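Local coordinates for hypothetical multiheme protein (Ignicoccus hospitalis KIN4/I, PDB 4QO5) that is a membrane-associated archaeal cytochrome that binds eight c-type hemes and probably passes electrons along them, at residues Cys82-Asp92 with Ile101-Val112. Sequence-based numbering, arbitrary orientation.
With HEC (heme c), chain C.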
ATOM      1  N   CYS A  82      18.559  28.484  16.526  1.00 21.49           N
ATOM      2  CA  CYS A  82      19.149  27.235  16.006  1.00 18.86           C
ATOM      3  C   CYS A  82      20.322  27.424  15.045  1.00 23.21           C
ATOM      4  O   CYS A  82      21.392  26.856  15.241  1.00 25.51           O
ATOM      5  CB  CYS A  82      18.085  26.370  15.342  1.00 19.00           C
ATOM      6  SG  CYS A  82      17.023  25.673  16.603  1.00 22.74           S
ATOM      7  N   HIS A  83      20.109  28.200  13.990  1.00 17.47           N
ATOM      8  CA  HIS A  83      21.083  28.272  12.917  1.00 20.61           C
ATOM      9  C   HIS A  83      22.311  29.089  13.266  1.00 23.09           C
ATOM     10  O   HIS A  83      23.306  29.027  12.559  1.00 22.93           O
ATOM     11  CB  HIS A  83      20.441  28.823  11.641  1.00 21.64           C
ATOM     12  CG  HIS A  83      19.518  27.851  10.992  1.00 18.27           C
ATOM     13  ND1 HIS A  83      19.971  26.809  10.208  1.00 18.63           N
ATOM     14  CD2 HIS A  83      18.172  27.728  11.037  1.00 18.56           C
ATOM     15  CE1 HIS A  83      18.942  26.099   9.780  1.00 16.51           C
ATOM     16  NE2 HIS A  83      17.850  26.648  10.264  1.00 15.26           N
ATOM     17  N   GLY A  84      22.238  29.850  14.351  1.00 23.70           N
ATOM     18  CA  GLY A  84      23.384  30.645  14.780  1.00 23.59           C
ATOM     19  C   GLY A  84      24.167  30.013  15.919  1.00 23.59           C
ATOM     20  O   GLY A  84      25.126  30.606  16.414  1.00 23.76           O
ATOM     21  N   LEU A  85      23.768  28.820  16.348  1.00 25.65           N
ATOM     22  CA  LEU A  85      24.426  28.160  17.489  1.00 29.47           C
ATOM     23  C   LEU A  85      25.850  27.693  17.228  1.00 28.27           C
ATOM     24  O   LEU A  85      26.109  27.008  16.240  1.00 27.32           O
ATOM     25  CB  LEU A  85      23.610  26.944  17.941  1.00 27.62           C
ATOM     26  CG  LEU A  85      22.505  27.183  18.953  1.00 33.82           C
ATOM     27  CD1 LEU A  85      21.666  25.901  19.124  1.00 31.94           C
ATOM     28  CD2 LEU A  85      23.064  27.667  20.275  1.00 36.74           C
ATOM     29  N   ASN A  86      26.763  28.043  18.136  1.00 30.08           N
ATOM     30  CA  ASN A  86      28.126  27.516  18.113  1.00 32.48           C
ATOM     31  C   ASN A  86      28.798  27.569  16.734  1.00 28.81           C
ATOM     32  O   ASN A  86      29.231  26.534  16.213  1.00 26.68           O
ATOM     33  CB  ASN A  86      28.106  26.072  18.635  1.00 31.57           C
ATOM     34  CG  ASN A  86      27.682  25.986  20.099  1.00 36.20           C
ATOM     35  OD1 ASN A  86      27.908  26.914  20.876  1.00 40.69           O
ATOM     36  ND2 ASN A  86      27.082  24.868  20.482  1.00 33.66           N
ATOM     37  N   PRO A  87      28.871  28.768  16.132  1.00 28.54           N
ATOM     38  CA  PRO A  87      29.362  28.907  14.754  1.00 30.02           C
ATOM     39  C   PRO A  87      30.696  28.206  14.528  1.00 33.85           C
ATOM     40  O   PRO A  87      30.881  27.562  13.493  1.00 32.11           O
ATOM     41  CB  PRO A  87      29.561  30.417  14.587  1.00 33.53           C
ATOM     42  CG  PRO A  87      28.786  31.052  15.669  1.00 39.18           C
ATOM     43  CD  PRO A  87      28.634  30.069  16.780  1.00 33.67           C
ATOM     44  N   GLU A  88      31.599  28.319  15.500  1.00 31.68           N
ATOM     45  CA  GLU A  88      32.960  27.811  15.371  1.00 34.12           C
ATOM     46  C   GLU A  88      33.030  26.282  15.258  1.00 35.93           C
ATOM     47  O   GLU A  88      34.024  25.739  14.778  1.00 33.98           O
ATOM     48  CB  GLU A  88      33.819  28.301  16.548  1.00 39.61           C
ATOM     49  CG  GLU A  88      33.533  27.612  17.895  1.00 44.46           C
ATOM     50  CD  GLU A  88      32.203  28.025  18.539  1.00 48.24           C
ATOM     51  OE1 GLU A  88      31.554  28.971  18.048  1.00 47.44           O
ATOM     52  OE2 GLU A  88      31.803  27.395  19.542  1.00 51.44           O
ATOM     53  N   LYS A  89      31.976  25.591  15.692  1.00 29.06           N
ATOM     54  CA  LYS A  89      31.933  24.132  15.623  1.00 29.98           C
ATOM     55  C   LYS A  89      31.357  23.589  14.314  1.00 33.62           C
ATOM     56  O   LYS A  89      31.364  22.380  14.080  1.00 35.20           O
ATOM     57  CB  LYS A  89      31.109  23.571  16.787  1.00 29.04           C
ATOM     58  CG  LYS A  89      31.636  23.957  18.159  1.00 36.39           C
ATOM     59  CD  LYS A  89      30.744  23.390  19.256  1.00 41.81           C
ATOM     60  CE  LYS A  89      31.266  23.745  20.649  1.00 52.56           C
ATOM     61  NZ  LYS A  89      30.312  23.316  21.718  1.00 56.26           N
ATOM     62  N   HIS A  90      30.844  24.473  13.466  1.00 29.56           N
ATOM     63  CA  HIS A  90      30.214  24.029  12.232  1.00 25.99           C
ATOM     64  C   HIS A  90      30.993  24.507  11.015  1.00 25.00           C
ATOM     65  O   HIS A  90      31.072  25.700  10.774  1.00 31.59           O
ATOM     66  CB  HIS A  90      28.779  24.544  12.161  1.00 25.12           C
ATOM     67  CG  HIS A  90      27.883  23.985  13.223  1.00 27.17           C
ATOM     68  ND1 HIS A  90      27.198  22.799  13.069  1.00 28.99           N
ATOM     69  CD2 HIS A  90      27.558  24.452  14.453  1.00 26.57           C
ATOM     70  CE1 HIS A  90      26.478  22.565  14.152  1.00 28.39           C
ATOM     71  NE2 HIS A  90      26.677  23.552  15.006  1.00 29.23           N
ATOM     72  N   PRO A  91      31.570  23.564  10.250  1.00 29.03           N
ATOM     73  CA  PRO A  91      32.299  23.836   9.005  1.00 33.39           C
ATOM     74  C   PRO A  91      31.409  24.467   7.930  1.00 33.68           C
ATOM     75  O   PRO A  91      31.939  25.084   7.005  1.00 29.16           O
ATOM     76  CB  PRO A  91      32.746  22.444   8.551  1.00 33.39           C
ATOM     77  CG  PRO A  91      32.812  21.641   9.822  1.00 38.15           C
ATOM     78  CD  PRO A  91      31.654  22.143  10.636  1.00 29.88           C
ATOM     79  N   ASP A  92      30.094  24.299   8.041  1.00 29.44           N
ATOM     80  CA  ASP A  92      29.173  24.925   7.090  1.00 28.16           C
ATOM     81  C   ASP A  92      28.681  26.287   7.578  1.00 27.56           C
ATOM     82  O   ASP A  92      27.699  26.825   7.061  1.00 29.19           O
ATOM     83  CB  ASP A  92      28.006  23.997   6.697  1.00 26.05           C
ATOM     84  CG  ASP A  92      27.208  23.484   7.890  1.00 29.79           C
ATOM     85  OD1 ASP A  92      27.748  23.439   9.017  1.00 26.87           O
ATOM     86  OD2 ASP A  92      26.028  23.090   7.682  1.00 28.05           O
ATOM     87  N   ILE A 101      25.771  31.883  10.253  1.00 24.23           N
ATOM     88  CA  ILE A 101      24.802  30.791  10.381  1.00 27.90           C
ATOM     89  C   ILE A 101      25.246  29.541   9.635  1.00 25.43           C
ATOM     90  O   ILE A 101      26.053  29.610   8.717  1.00 26.42           O
ATOM     91  CB  ILE A 101      23.394  31.216   9.903  1.00 35.30           C
ATOM     92  CG1 ILE A 101      23.412  31.522   8.412  1.00 36.97           C
ATOM     93  CG2 ILE A 101      22.888  32.424  10.695  1.00 32.46           C
ATOM     94  CD1 ILE A 101      22.643  30.523   7.572  1.00 43.06           C
ATOM     95  N   HIS A 102      24.714  28.394  10.039  1.00 23.33           N
ATOM     96  CA  HIS A 102      24.984  27.142   9.342  1.00 21.26           C
ATOM     97  C   HIS A 102      23.645  26.493   9.016  1.00 20.96           C
ATOM     98  O   HIS A 102      22.738  26.508   9.844  1.00 21.69           O
ATOM     99  CB  HIS A 102      25.850  26.194  10.184  1.00 22.91           C
ATOM    100  CG  HIS A 102      25.262  25.840  11.518  1.00 23.27           C
ATOM    101  ND1 HIS A 102      25.323  26.683  12.607  1.00 26.08           N
ATOM    102  CD2 HIS A 102      24.602  24.730  11.941  1.00 22.80           C
ATOM    103  CE1 HIS A 102      24.729  26.110  13.641  1.00 27.69           C
ATOM    104  NE2 HIS A 102      24.268  24.930  13.259  1.00 25.33           N
ATOM    105  N   PRO A 103      23.519  25.940   7.801  1.00 21.06           N
ATOM    106  CA  PRO A 103      22.219  25.379   7.397  1.00 18.62           C
ATOM    107  C   PRO A 103      21.886  24.077   8.111  1.00 26.34           C
ATOM    108  O   PRO A 103      20.726  23.883   8.453  1.00 24.93           O
ATOM    109  CB  PRO A 103      22.401  25.118   5.900  1.00 22.26           C
ATOM    110  CG  PRO A 103      23.442  26.137   5.471  1.00 22.49           C
ATOM    111  CD  PRO A 103      24.408  26.151   6.643  1.00 24.09           C
ATOM    112  N   ILE A 104      22.867  23.200   8.326  1.00 23.56           N
ATOM    113  CA  ILE A 104      22.547  21.906   8.907  1.00 26.22           C
ATOM    114  C   ILE A 104      22.637  21.983  10.416  1.00 24.62           C
ATOM    115  O   ILE A 104      23.734  21.960  10.988  1.00 21.35           O
ATOM    116  CB  ILE A 104      23.428  20.755   8.363  1.00 23.10           C
ATOM    117  CG1 ILE A 104      23.256  20.626   6.846  1.00 24.80           C
ATOM    118  CG2 ILE A 104      23.043  19.419   9.035  1.00 21.04           C
ATOM    119  CD1 ILE A 104      24.189  19.587   6.215  1.00 23.29           C
ATOM    120  N   VAL A 105      21.475  22.119  11.049  1.00 20.09           N
ATOM    121  CA  VAL A 105      21.389  22.108  12.498  1.00 22.04           C
ATOM    122  C   VAL A 105      21.458  20.653  12.982  1.00 23.79           C
ATOM    123  O   VAL A 105      20.697  19.799  12.531  1.00 23.33           O
ATOM    124  CB  VAL A 105      20.110  22.834  12.974  1.00 20.67           C
ATOM    125  CG1 VAL A 105      19.929  22.714  14.478  1.00 20.74           C
ATOM    126  CG2 VAL A 105      20.123  24.297  12.527  1.00 19.19           C
ATOM    127  N   THR A 106      22.376  20.369  13.902  1.00 21.63           N
ATOM    128  CA  THR A 106      22.751  18.993  14.193  1.00 21.58           C
ATOM    129  C   THR A 106      22.302  18.572  15.596  1.00 22.41           C
ATOM    130  O   THR A 106      21.875  19.420  16.378  1.00 20.09           O
ATOM    131  CB  THR A 106      24.275  18.854  14.114  1.00 23.34           C
ATOM    132  OG1 THR A 106      24.853  19.585  15.198  1.00 20.79           O
ATOM    133  CG2 THR A 106      24.795  19.386  12.764  1.00 22.88           C
ATOM    134  N   PRO A 107      22.379  17.263  15.907  1.00 22.56           N
ATOM    135  CA  PRO A 107      22.055  16.807  17.273  1.00 23.87           C
ATOM    136  C   PRO A 107      22.830  17.568  18.352  1.00 24.12           C
ATOM    137  O   PRO A 107      22.302  17.839  19.446  1.00 23.78           O
ATOM    138  CB  PRO A 107      22.477  15.334  17.253  1.00 26.61           C
ATOM    139  CG  PRO A 107      22.225  14.915  15.827  1.00 20.81           C
ATOM    140  CD  PRO A 107      22.623  16.121  14.996  1.00 19.85           C
ATOM    141  N   ASN A 108      24.065  17.945  18.053  1.00 23.66           N
ATOM    142  CA  ASN A 108      24.827  18.718  19.034  1.00 24.20           C
ATOM    143  C   ASN A 108      24.248  20.114  19.275  1.00 26.47           C
ATOM    144  O   ASN A 108      24.387  20.669  20.366  1.00 25.03           O
ATOM    145  CB  ASN A 108      26.315  18.765  18.679  1.00 26.58           C
ATOM    146  CG  ASN A 108      27.027  17.462  19.018  1.00 37.87           C
ATOM    147  OD1 ASN A 108      26.410  16.521  19.528  1.00 39.44           O
ATOM    148  ND2 ASN A 108      28.326  17.402  18.745  1.00 39.75           N
ATOM    149  N   ASP A 109      23.583  20.672  18.263  1.00 24.54           N
ATOM    150  CA  ASP A 109      22.868  21.932  18.440  1.00 17.70           C
ATOM    151  C   ASP A 109      21.606  21.710  19.286  1.00 20.60           C
ATOM    152  O   ASP A 109      21.341  22.456  20.233  1.00 22.11           O
ATOM    153  CB  ASP A 109      22.463  22.513  17.085  1.00 18.52           C
ATOM    154  CG  ASP A 109      23.660  22.969  16.267  1.00 24.00           C
ATOM    155  OD1 ASP A 109      24.709  23.321  16.867  1.00 26.07           O
ATOM    156  OD2 ASP A 109      23.542  22.959  15.026  1.00 22.94           O
ATOM    157  N   CYS A 110      20.815  20.707  18.912  1.00 20.03           N
ATOM    158  CA  CYS A 110      19.642  20.312  19.686  1.00 20.18           C
ATOM    159  C   CYS A 110      20.001  20.084  21.151  1.00 20.60           C
ATOM    160  O   CYS A 110      19.198  20.388  22.046  1.00 22.77           O
ATOM    161  CB  CYS A 110      19.030  19.019  19.125  1.00 17.73           C
ATOM    162  SG  CYS A 110      18.672  19.042  17.336  1.00 21.98           S
ATOM    163  N   ALA A 111      21.196  19.549  21.394  1.00 20.35           N
ATOM    164  CA  ALA A 111      21.599  19.170  22.757  1.00 23.31           C
ATOM    165  C   ALA A 111      21.740  20.362  23.684  1.00 22.68           C
ATOM    166  O   ALA A 111      21.815  20.205  24.905  1.00 23.37           O
ATOM    167  CB  ALA A 111      22.893  18.375  22.745  1.00 21.39           C
ATOM    168  N   VAL A 112      21.814  21.553  23.098  1.00 22.67           N
ATOM    169  CA  VAL A 112      21.925  22.779  23.870  1.00 25.77           C
ATOM    170  C   VAL A 112      20.741  22.898  24.836  1.00 23.69           C
ATOM    171  O   VAL A 112      20.898  23.373  25.973  1.00 24.40           O
ATOM    172  CB  VAL A 112      22.073  23.998  22.927  1.00 23.19           C
ATOM    173  CG1 VAL A 112      21.945  25.318  23.678  1.00 26.10           C
ATOM    174  CG2 VAL A 112      23.415  23.909  22.212  1.00 21.92           C
TER
HETATM  175 FE   HEC C 602      15.939  25.849   9.937  1.00 18.96          FE
HETATM  176  CHA HEC C 602      17.457  23.763   7.664  1.00 15.51           C
HETATM  177  CHB HEC C 602      15.706  28.271   7.481  1.00 16.88           C
HETATM  178  CHC HEC C 602      14.358  27.772  12.112  1.00 18.45           C
HETATM  179  CHD HEC C 602      16.422  23.509  12.396  1.00 17.97           C
HETATM  180  NA  HEC C 602      16.421  25.987   7.974  1.00 18.20           N
HETATM  181  C1A HEC C 602      17.061  24.994   7.230  1.00 17.55           C
HETATM  182  C2A HEC C 602      17.272  25.470   5.888  1.00 17.88           C
HETATM  183  C3A HEC C 602      16.781  26.702   5.823  1.00 16.98           C
HETATM  184  C4A HEC C 602      16.241  27.055   7.120  1.00 14.47           C
HETATM  185  CMA HEC C 602      16.771  27.606   4.571  1.00 18.45           C
HETATM  186  CAA HEC C 602      17.989  24.681   4.764  1.00 18.92           C
HETATM  187  CBA HEC C 602      17.265  23.425   4.308  1.00 18.44           C
HETATM  188  CGA HEC C 602      16.243  23.844   3.295  1.00 23.19           C
HETATM  189  O1A HEC C 602      15.115  23.288   3.350  1.00 20.83           O
HETATM  190  O2A HEC C 602      16.555  24.740   2.459  1.00 25.76           O
HETATM  191  NB  HEC C 602      15.302  27.638   9.814  1.00 20.54           N
HETATM  192  C1B HEC C 602      15.163  28.466   8.708  1.00 16.41           C
HETATM  193  C2B HEC C 602      14.270  29.547   9.018  1.00 18.06           C
HETATM  194  C3B HEC C 602      13.885  29.317  10.282  1.00 16.23           C
HETATM  195  C4B HEC C 602      14.537  28.171  10.808  1.00 14.13           C
HETATM  196  CMB HEC C 602      13.846  30.624   7.981  1.00 26.16           C
HETATM  197  CAB HEC C 602      12.861  29.945  11.209  1.00 31.38           C
HETATM  198  CBB HEC C 602      11.565  30.370  10.435  1.00 28.02           C
HETATM  199  NC  HEC C 602      15.515  25.698  11.875  1.00 20.18           N
HETATM  200  C1C HEC C 602      14.857  26.626  12.637  1.00 16.96           C
HETATM  201  C2C HEC C 602      14.940  26.273  14.032  1.00 15.36           C
HETATM  202  C3C HEC C 602      15.324  24.985  14.019  1.00 19.60           C
HETATM  203  C4C HEC C 602      15.815  24.682  12.727  1.00 17.21           C
HETATM  204  CMC HEC C 602      14.079  27.039  15.075  1.00 17.82           C
HETATM  205  CAC HEC C 602      15.551  23.894  15.096  1.00 37.28           C
HETATM  206  CBC HEC C 602      14.492  23.857  16.234  1.00 21.74           C
HETATM  207  ND  HEC C 602      16.787  23.999   9.990  1.00 17.59           N
HETATM  208  C1D HEC C 602      16.817  23.193  11.126  1.00 14.54           C
HETATM  209  C2D HEC C 602      17.368  21.893  10.843  1.00 15.53           C
HETATM  210  C3D HEC C 602      17.722  21.949   9.364  1.00 14.99           C
HETATM  211  C4D HEC C 602      17.336  23.287   8.935  1.00 16.51           C
HETATM  212  CMD HEC C 602      17.504  20.774  11.915  1.00 19.50           C
HETATM  213  CAD HEC C 602      18.350  20.888   8.417  1.00 19.85           C
HETATM  214  CBD HEC C 602      19.047  19.717   9.083  1.00 20.25           C
HETATM  215  CGD HEC C 602      18.044  18.604   9.340  1.00 24.01           C
HETATM  216  O1D HEC C 602      18.457  17.556   9.875  1.00 25.18           O
HETATM  217  O2D HEC C 602      16.842  18.764   9.007  1.00 24.70           O
HETATM  218  O   HOH W   1      26.410  22.899  18.740  1.00 33.55           O
HETATM  219  O   HOH W   2      26.506  21.609  10.600  1.00 23.78           O
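Two histidine rings lie face to face, His90 over His102 with centroids 3.5 Å apart and planes 10° from parallel, and both hand an N-H to one buried carboxylate, that of Asp109. The stack packs beside a c-type heme attachment site, a CXXCH motif that ends in Cys82, linked to the heme, and His83, an axial ligand of its iron; His222 takes the other axial position. His90 NE2 donates to Asp109 OD1 on its syn lone pair at 2.7 Å. His102 NE2 reaches Asp109 OD2, also at 2.7 Å, from above the carboxylate plane, and Thr106 N meets that oxygen from the opposite face; a weak return bond from Asp109 N to Thr106 OG1, which also bonds Asp209, completes a capping box on helix 107-110. With an alanine at Asp109, both imidazole N-H groups would probably lose their shared acceptor, leaving the stack free to shift. His102 sets its CG between backbone N and carbonyl carbon (chi1 58°), placing the ring against His90; its backbone N donates to His83 O. Val105 CG2 rests over one face of the His83 ring, which should be held against turning about its iron bond by His83 ND1 donating to His102 O, 2.8 Å away and 2° out of the ring plane.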